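Putative enoyl-CoA hydratase (PDB 3GKB) probably catalyses the hydration of enoyl-CoA thioesters or a related acyl-CoA reaction, as a trimeric member of the crotonase family. Local coordinates at residues 159-171 with 182-194. Sequence-based numbering, arbitrary orientation.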
ATOM      1  N   LEU B 159      -8.344   2.885   7.472  1.00 13.82           N
ATOM      2  CA  LEU B 159      -7.952   3.454   6.172  1.00 13.90           C
ATOM      3  C   LEU B 159      -6.494   3.818   6.161  1.00 13.78           C
ATOM      4  O   LEU B 159      -5.785   3.468   5.214  1.00 13.94           O
ATOM      5  CB  LEU B 159      -8.781   4.700   5.847  1.00 13.20           C
ATOM      6  CG  LEU B 159     -10.213   4.379   5.359  1.00 13.87           C
ATOM      7  CD1 LEU B 159     -11.126   5.596   5.519  1.00 14.16           C
ATOM      8  CD2 LEU B 159     -10.194   3.919   3.881  1.00 14.21           C
ATOM      9  N   ARG B 160      -6.019   4.534   7.173  1.00 13.93           N
ATOM     10  CA  ARG B 160      -4.595   4.872   7.150  1.00 15.20           C
ATOM     11  C   ARG B 160      -3.729   3.624   6.893  1.00 15.15           C
ATOM     12  O   ARG B 160      -2.789   3.636   6.069  1.00 15.48           O
ATOM     13  CB  ARG B 160      -4.138   5.557   8.425  1.00 15.11           C
ATOM     14  CG  ARG B 160      -2.725   6.091   8.261  1.00 19.08           C
ATOM     15  CD  ARG B 160      -2.238   6.914   9.385  1.00 21.18           C
ATOM     16  NE  ARG B 160      -1.015   7.595   8.922  1.00 24.96           N
ATOM     17  CZ  ARG B 160      -0.688   8.861   9.201  1.00 26.05           C
ATOM     18  NH1 ARG B 160      -1.467   9.603   9.967  1.00 25.07           N
ATOM     19  NH2 ARG B 160       0.434   9.378   8.730  1.00 25.58           N
ATOM     20  N   GLY B 161      -4.023   2.558   7.632  1.00 14.01           N
ATOM     21  CA  GLY B 161      -3.234   1.327   7.556  1.00 14.71           C
ATOM     22  C   GLY B 161      -3.400   0.603   6.242  1.00 15.32           C
ATOM     23  O   GLY B 161      -2.409   0.133   5.683  1.00 17.51           O
ATOM     24  N   ARG B 162      -4.622   0.553   5.706  1.00 14.55           N
ATOM     25  CA  ARG B 162      -4.884  -0.221   4.492  1.00 14.37           C
ATOM     26  C   ARG B 162      -4.624   0.520   3.188  1.00 14.66           C
ATOM     27  O   ARG B 162      -4.196  -0.106   2.218  1.00 15.01           O
ATOM     28  CB  ARG B 162      -6.302  -0.740   4.489  1.00 15.18           C
ATOM     29  CG  ARG B 162      -6.539  -1.815   5.593  1.00 14.15           C
ATOM     30  CD  ARG B 162      -7.885  -2.523   5.434  1.00 13.80           C
ATOM     31  NE  ARG B 162      -7.870  -3.489   4.337  1.00 13.35           N
ATOM     32  CZ  ARG B 162      -8.640  -4.565   4.263  1.00 14.25           C
ATOM     33  NH1 ARG B 162      -9.508  -4.829   5.234  1.00 17.53           N
ATOM     34  NH2 ARG B 162      -8.541  -5.398   3.211  1.00 15.74           N
ATOM     35  N   VAL B 163      -4.900   1.826   3.155  1.00 14.04           N
ATOM     36  CA  VAL B 163      -4.800   2.581   1.919  1.00 13.95           C
ATOM     37  C   VAL B 163      -3.720   3.681   1.955  1.00 14.26           C
ATOM     38  O   VAL B 163      -3.399   4.227   0.918  1.00 14.85           O
ATOM     39  CB  VAL B 163      -6.187   3.122   1.439  1.00 13.59           C
ATOM     40  CG1 VAL B 163      -7.275   2.016   1.552  1.00 12.48           C
ATOM     41  CG2 VAL B 163      -6.606   4.427   2.147  1.00 13.33           C
ATOM     42  N   GLY B 164      -3.181   3.990   3.141  1.00 14.38           N
ATOM     43  CA  GLY B 164      -2.210   5.106   3.299  1.00 13.84           C
ATOM     44  C   GLY B 164      -2.898   6.429   3.594  1.00 13.07           C
ATOM     45  O   GLY B 164      -4.077   6.636   3.254  1.00 12.78           O
ATOM     46  N   ARG B 165      -2.162   7.350   4.221  1.00 12.89           N
ATOM     47  CA  ARG B 165      -2.750   8.640   4.616  1.00 13.34           C
ATOM     48  C   ARG B 165      -3.397   9.428   3.454  1.00 12.70           C
ATOM     49  O   ARG B 165      -4.473  10.013   3.643  1.00 12.19           O
ATOM     50  CB  ARG B 165      -1.711   9.516   5.305  1.00 13.45           C
ATOM     51  CG  ARG B 165      -2.228  10.943   5.646  1.00 14.72           C
ATOM     52  CD  ARG B 165      -1.216  11.746   6.432  1.00 17.04           C
ATOM     53  NE  ARG B 165      -1.566  13.159   6.417  1.00 17.30           N
ATOM     54  CZ  ARG B 165      -1.380  13.961   5.365  1.00 22.91           C
ATOM     55  NH1 ARG B 165      -0.829  13.501   4.241  1.00 24.23           N
ATOM     56  NH2 ARG B 165      -1.742  15.235   5.437  1.00 24.12           N
ATOM     57  N   ASN B 166      -2.725   9.481   2.289  1.00 11.95           N
ATOM     58  CA  ASN B 166      -3.202  10.307   1.187  1.00 11.81           C
ATOM     59  C   ASN B 166      -4.589   9.879   0.720  1.00 11.96           C
ATOM     60  O   ASN B 166      -5.487  10.697   0.552  1.00 13.07           O
ATOM     61  CB  ASN B 166      -2.231  10.278   0.022  1.00 11.30           C
ATOM     62  CG  ASN B 166      -0.889  10.876   0.373  1.00 12.93           C
ATOM     63  OD1 ASN B 166       0.074  10.152   0.579  1.00 13.53           O
ATOM     64  ND2 ASN B 166      -0.821  12.212   0.455  1.00 13.33           N
ATOM     65  N   ARG B 167      -4.739   8.591   0.487  1.00 12.12           N
ATOM     66  CA  ARG B 167      -6.018   8.021   0.142  1.00 12.62           C
ATOM     67  C   ARG B 167      -7.038   7.971   1.277  1.00 12.77           C
ATOM     68  O   ARG B 167      -8.222   8.067   1.012  1.00 12.29           O
ATOM     69  CB  ARG B 167      -5.831   6.643  -0.518  1.00 13.38           C
ATOM     70  CG  ARG B 167      -5.293   6.777  -1.945  1.00 13.33           C
ATOM     71  CD  ARG B 167      -4.863   5.452  -2.529  1.00 15.39           C
ATOM     72  NE  ARG B 167      -4.753   5.516  -3.982  1.00 16.76           N
ATOM     73  CZ  ARG B 167      -4.158   4.579  -4.735  1.00 16.48           C
ATOM     74  NH1 ARG B 167      -3.589   3.499  -4.179  1.00 14.23           N
ATOM     75  NH2 ARG B 167      -4.124   4.733  -6.044  1.00 17.70           N
ATOM     76  N   ALA B 168      -6.599   7.848   2.518  1.00 12.69           N
ATOM     77  CA  ALA B 168      -7.463   7.935   3.667  1.00 13.49           C
ATOM     78  C   ALA B 168      -8.126   9.312   3.748  1.00 13.57           C
ATOM     79  O   ALA B 168      -9.323   9.399   3.997  1.00 12.72           O
ATOM     80  CB  ALA B 168      -6.690   7.628   4.964  1.00 13.38           C
ATOM     81  N   LEU B 169      -7.346  10.371   3.541  1.00 12.92           N
ATOM     82  CA  LEU B 169      -7.897  11.737   3.572  1.00 13.92           C
ATOM     83  C   LEU B 169      -8.865  11.938   2.419  1.00 13.63           C
ATOM     84  O   LEU B 169      -9.911  12.563   2.566  1.00 13.61           O
ATOM     85  CB  LEU B 169      -6.779  12.772   3.463  1.00 14.64           C
ATOM     86  CG  LEU B 169      -6.024  13.085   4.745  1.00 16.43           C
ATOM     87  CD1 LEU B 169      -4.809  13.920   4.350  1.00 17.08           C
ATOM     88  CD2 LEU B 169      -6.926  13.829   5.796  1.00 16.85           C
ATOM     89  N   GLU B 170      -8.507  11.402   1.245  1.00 12.93           N
ATOM     90  CA  GLU B 170      -9.413  11.434   0.116  1.00 12.72           C
ATOM     91  C   GLU B 170     -10.736  10.732   0.481  1.00 12.11           C
ATOM     92  O   GLU B 170     -11.810  11.288   0.254  1.00 12.51           O
ATOM     93  CB  GLU B 170      -8.791  10.780  -1.121  1.00 11.88           C
ATOM     94  CG  GLU B 170      -9.746  10.758  -2.338  1.00 13.65           C
ATOM     95  CD  GLU B 170      -9.271   9.824  -3.467  1.00 13.62           C
ATOM     96  OE1 GLU B 170      -8.204   9.183  -3.345  1.00 14.05           O
ATOM     97  OE2 GLU B 170     -10.010   9.702  -4.445  1.00 15.49           O
ATOM     98  N   VAL B 171     -10.664   9.522   1.009  1.00 11.72           N
ATOM     99  CA  VAL B 171     -11.916   8.772   1.314  1.00 12.06           C
ATOM    100  C   VAL B 171     -12.756   9.560   2.305  1.00 11.86           C
ATOM    101  O   VAL B 171     -13.955   9.738   2.110  1.00 11.93           O
ATOM    102  CB  VAL B 171     -11.637   7.333   1.792  1.00 12.40           C
ATOM    103  CG1 VAL B 171     -12.892   6.681   2.406  1.00 11.54           C
ATOM    104  CG2 VAL B 171     -11.114   6.485   0.621  1.00 11.67           C
ATOM    105  N   THR B 182     -12.413   0.200  -7.234  1.00 15.45           N
ATOM    106  CA  THR B 182     -11.589   1.255  -6.647  1.00 15.29           C
ATOM    107  C   THR B 182     -11.178   0.916  -5.218  1.00 14.58           C
ATOM    108  O   THR B 182     -10.016   1.081  -4.839  1.00 14.33           O
ATOM    109  CB  THR B 182     -12.261   2.652  -6.722  1.00 15.78           C
ATOM    110  OG1 THR B 182     -12.725   2.884  -8.058  1.00 15.77           O
ATOM    111  CG2 THR B 182     -11.265   3.734  -6.326  1.00 15.01           C
ATOM    112  N   ALA B 183     -12.119   0.419  -4.423  1.00 14.52           N
ATOM    113  CA  ALA B 183     -11.820   0.038  -3.045  1.00 14.40           C
ATOM    114  C   ALA B 183     -10.726  -1.039  -3.012  1.00 14.10           C
ATOM    115  O   ALA B 183      -9.797  -0.968  -2.210  1.00 13.27           O
ATOM    116  CB  ALA B 183     -13.099  -0.432  -2.319  1.00 13.03           C
ATOM    117  N   ALA B 184     -10.841  -2.047  -3.883  1.00 13.61           N
ATOM    118  CA  ALA B 184      -9.794  -3.075  -3.995  1.00 14.23           C
ATOM    119  C   ALA B 184      -8.462  -2.521  -4.501  1.00 15.08           C
ATOM    120  O   ALA B 184      -7.410  -2.844  -3.943  1.00 15.67           O
ATOM    121  CB  ALA B 184     -10.254  -4.253  -4.893  1.00 14.87           C
ATOM    122  N   SER B 185      -8.463  -1.682  -5.532  1.00 15.54           N
ATOM    123  CA  SER B 185      -7.184  -1.153  -5.999  1.00 16.59           C
ATOM    124  C   SER B 185      -6.490  -0.311  -4.900  1.00 16.59           C
ATOM    125  O   SER B 185      -5.272  -0.333  -4.805  1.00 16.62           O
ATOM    126  CB  SER B 185      -7.292  -0.378  -7.322  1.00 18.90           C
ATOM    127  OG  SER B 185      -7.981   0.801  -7.134  1.00 23.62           O
ATOM    128  N   TYR B 186      -7.272   0.368  -4.053  1.00 15.05           N
ATOM    129  CA  TYR B 186      -6.753   1.129  -2.903  1.00 14.46           C
ATOM    130  C   TYR B 186      -6.262   0.215  -1.767  1.00 14.03           C
ATOM    131  O   TYR B 186      -5.402   0.607  -0.994  1.00 13.71           O
ATOM    132  CB  TYR B 186      -7.820   2.091  -2.362  1.00 14.75           C
ATOM    133  CG  TYR B 186      -7.958   3.427  -3.097  1.00 12.91           C
ATOM    134  CD1 TYR B 186      -7.583   3.588  -4.439  1.00 14.37           C
ATOM    135  CD2 TYR B 186      -8.478   4.523  -2.444  1.00 12.84           C
ATOM    136  CE1 TYR B 186      -7.717   4.798  -5.058  1.00 14.73           C
ATOM    137  CE2 TYR B 186      -8.614   5.730  -3.064  1.00 15.05           C
ATOM    138  CZ  TYR B 186      -8.226   5.871  -4.379  1.00 15.46           C
ATOM    139  OH  TYR B 186      -8.335   7.099  -5.001  1.00 17.03           O
ATOM    140  N   GLY B 187      -6.818  -0.987  -1.657  1.00 13.48           N
ATOM    141  CA  GLY B 187      -6.467  -1.914  -0.613  1.00 14.21           C
ATOM    142  C   GLY B 187      -7.408  -1.843   0.584  1.00 13.58           C
ATOM    143  O   GLY B 187      -7.131  -2.467   1.608  1.00 14.36           O
ATOM    144  N   TRP B 188      -8.521  -1.116   0.434  1.00 13.17           N
ATOM    145  CA  TRP B 188      -9.568  -0.985   1.479  1.00 13.63           C
ATOM    146  C   TRP B 188     -10.257  -2.330   1.710  1.00 13.58           C
ATOM    147  O   TRP B 188     -10.627  -2.679   2.839  1.00 14.15           O
ATOM    148  CB  TRP B 188     -10.586   0.051   1.032  1.00 13.84           C
ATOM    149  CG  TRP B 188     -11.474   0.658   2.071  1.00 14.18           C
ATOM    150  CD1 TRP B 188     -11.560   0.338   3.403  1.00 17.47           C
ATOM    151  CD2 TRP B 188     -12.431   1.693   1.850  1.00 13.95           C
ATOM    152  NE1 TRP B 188     -12.505   1.131   4.016  1.00 18.02           N
ATOM    153  CE2 TRP B 188     -13.037   1.985   3.088  1.00 16.33           C
ATOM    154  CE3 TRP B 188     -12.804   2.435   0.729  1.00 15.32           C
ATOM    155  CZ2 TRP B 188     -14.007   2.977   3.230  1.00 14.85           C
ATOM    156  CZ3 TRP B 188     -13.780   3.417   0.874  1.00 16.18           C
ATOM    157  CH2 TRP B 188     -14.376   3.661   2.107  1.00 16.11           C
ATOM    158  N   ILE B 189     -10.400  -3.089   0.635  1.00 13.14           N
ATOM    159  CA  ILE B 189     -10.848  -4.481   0.711  1.00 13.57           C
ATOM    160  C   ILE B 189      -9.862  -5.369  -0.031  1.00 12.94           C
ATOM    161  O   ILE B 189      -8.979  -4.881  -0.753  1.00 14.70           O
ATOM    162  CB  ILE B 189     -12.260  -4.675   0.102  1.00 14.69           C
ATOM    163  CG1 ILE B 189     -12.242  -4.342  -1.399  1.00 14.49           C
ATOM    164  CG2 ILE B 189     -13.274  -3.850   0.854  1.00 13.62           C
ATOM    165  CD1 ILE B 189     -13.592  -4.515  -2.109  1.00 16.82           C
ATOM    166  N   ASN B 190     -10.015  -6.684   0.088  1.00 12.77           N
ATOM    167  CA  ASN B 190      -9.043  -7.593  -0.499  1.00 13.24           C
ATOM    168  C   ASN B 190      -9.214  -7.726  -2.010  1.00 14.16           C
ATOM    169  O   ASN B 190      -8.225  -7.698  -2.763  1.00 14.42           O
ATOM    170  CB  ASN B 190      -9.114  -8.992   0.135  1.00 13.44           C
ATOM    171  CG  ASN B 190      -8.656  -8.998   1.575  1.00 14.21           C
ATOM    172  OD1 ASN B 190      -9.214  -8.298   2.417  1.00 14.16           O
ATOM    173  ND2 ASN B 190      -7.632  -9.807   1.870  1.00 13.99           N
ATOM    174  N   ARG B 191     -10.454  -7.871  -2.457  1.00 14.46           N
ATOM    175  CA  ARG B 191     -10.725  -8.181  -3.868  1.00 15.26           C
ATOM    176  C   ARG B 191     -12.136  -7.831  -4.253  1.00 15.38           C
ATOM    177  O   ARG B 191     -13.027  -7.968  -3.439  1.00 16.20           O
ATOM    178  CB  ARG B 191     -10.473  -9.668  -4.152  1.00 16.28           C
ATOM    179  CG  ARG B 191     -10.111  -9.986  -5.618  1.00 16.86           C
ATOM    180  CD  ARG B 191      -8.607  -9.917  -5.780  1.00 17.76           C
ATOM    181  NE  ARG B 191      -7.950 -10.977  -5.021  1.00 18.34           N
ATOM    182  CZ  ARG B 191      -7.843 -12.245  -5.387  1.00 20.23           C
ATOM    183  NH1 ARG B 191      -8.294 -12.676  -6.574  1.00 21.89           N
ATOM    184  NH2 ARG B 191      -7.248 -13.095  -4.569  1.00 20.83           N
ATOM    185  N   ALA B 192     -12.316  -7.386  -5.506  1.00 16.79           N
ATOM    186  CA  ALA B 192     -13.612  -7.248  -6.146  1.00 17.06           C
ATOM    187  C   ALA B 192     -13.760  -8.404  -7.120  1.00 18.89           C
ATOM    188  O   ALA B 192     -12.820  -8.695  -7.922  1.00 18.21           O
ATOM    189  CB  ALA B 192     -13.728  -5.927  -6.888  1.00 18.56           C
ATOM    190  N   LEU B 193     -14.929  -9.035  -7.057  1.00 18.63           N
ATOM    191  CA  LEU B 193     -15.254 -10.226  -7.841  1.00 19.80           C
ATOM    192  C   LEU B 193     -16.613 -10.056  -8.505  1.00 19.41           C
ATOM    193  O   LEU B 193     -17.436  -9.306  -8.025  1.00 19.11           O
ATOM    194  CB  LEU B 193     -15.275 -11.458  -6.919  1.00 19.96           C
ATOM    195  CG  LEU B 193     -13.888 -11.778  -6.340  1.00 23.26           C
ATOM    196  CD1 LEU B 193     -14.004 -12.542  -5.051  1.00 25.78           C
ATOM    197  CD2 LEU B 193     -13.013 -12.484  -7.396  1.00 25.68           C
ATOM    198  N   PRO B 194     -16.875 -10.770  -9.608  1.00 20.04           N
ATOM    199  CA  PRO B 194     -18.228 -10.670 -10.200  1.00 20.18           C
ATOM    200  C   PRO B 194     -19.359 -11.018  -9.219  1.00 19.47           C
ATOM    201  O   PRO B 194     -19.234 -11.982  -8.469  1.00 19.76           O
ATOM    202  CB  PRO B 194     -18.177 -11.685 -11.350  1.00 21.34           C
ATOM    203  CG  PRO B 194     -16.749 -11.793 -11.692  1.00 20.42           C
ATOM    204  CD  PRO B 194     -15.995 -11.647 -10.396  1.00 21.70           C
TER
HETATM  205  O   HOH W   1      -6.149  -5.116   1.706  1.00 16.80           O
HETATM  206  O   HOH W   2      -3.233   2.783  -1.527  1.00 26.16           O
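The Schellman motif that ends helix 180-186 of this crotonase-like fold, with Gly187 at positive phi, packs through Tyr186, Gly187 and Trp188 against the two short helices 155-163 and 165-174. The guanidinium of Arg167 stacks flat on one face of the Tyr186 ring, planes 19° apart, and Arg167 CD sits 3.5 Å from the Tyr186 ring centroid, a CH-pi contact. At the ring's far end the Tyr186 hydroxyl donates to Glu170 OE1 over 2.7 Å, on the syn side of the carboxylate. With an alanine at Tyr186, the Arg167 guanidinium is likely to lose its stacking surface and Glu170 OE1 this donor. Trp188, its CG anti to the backbone N, swings its indole back to the helices: Leu159 CD2 stands 3.5 Å from the centroid of the five-membered ring of Trp188, a CH-pi contact, while Val171 CG1 meets Trp188 CH2 at 3.4 Å. Val163 CG1 lies against both beta carbons, 4.0 Å from Tyr186 CB and 3.9 Å from Trp188 CB. The chain of Arg162 bends at chi3, giving two bent hydrogen bonds, NE to Gly187 O (3.0 Å, 141°) and NH2 to Asn190 OD1 (3.1 Å, 143°), the latter from above the carbonyl plane; Trp188 O over the guanidinium face makes none. One water bridges Arg162 NH2 and Gly187 O. Asn190 OD1 also accepts from Ala131 N, just before strand 191-193 pairs with strand 130-134, and Arg162 NH1 reaches Ala126 O. On the trimer side, Arg167 NH2 bonds to Ala184 O and Glu170 OE2 forms a salt bridge with Arg191 NH2, both of the second subunit; within the chain, Trp188 packs on helix 120-127 and strand 139-141.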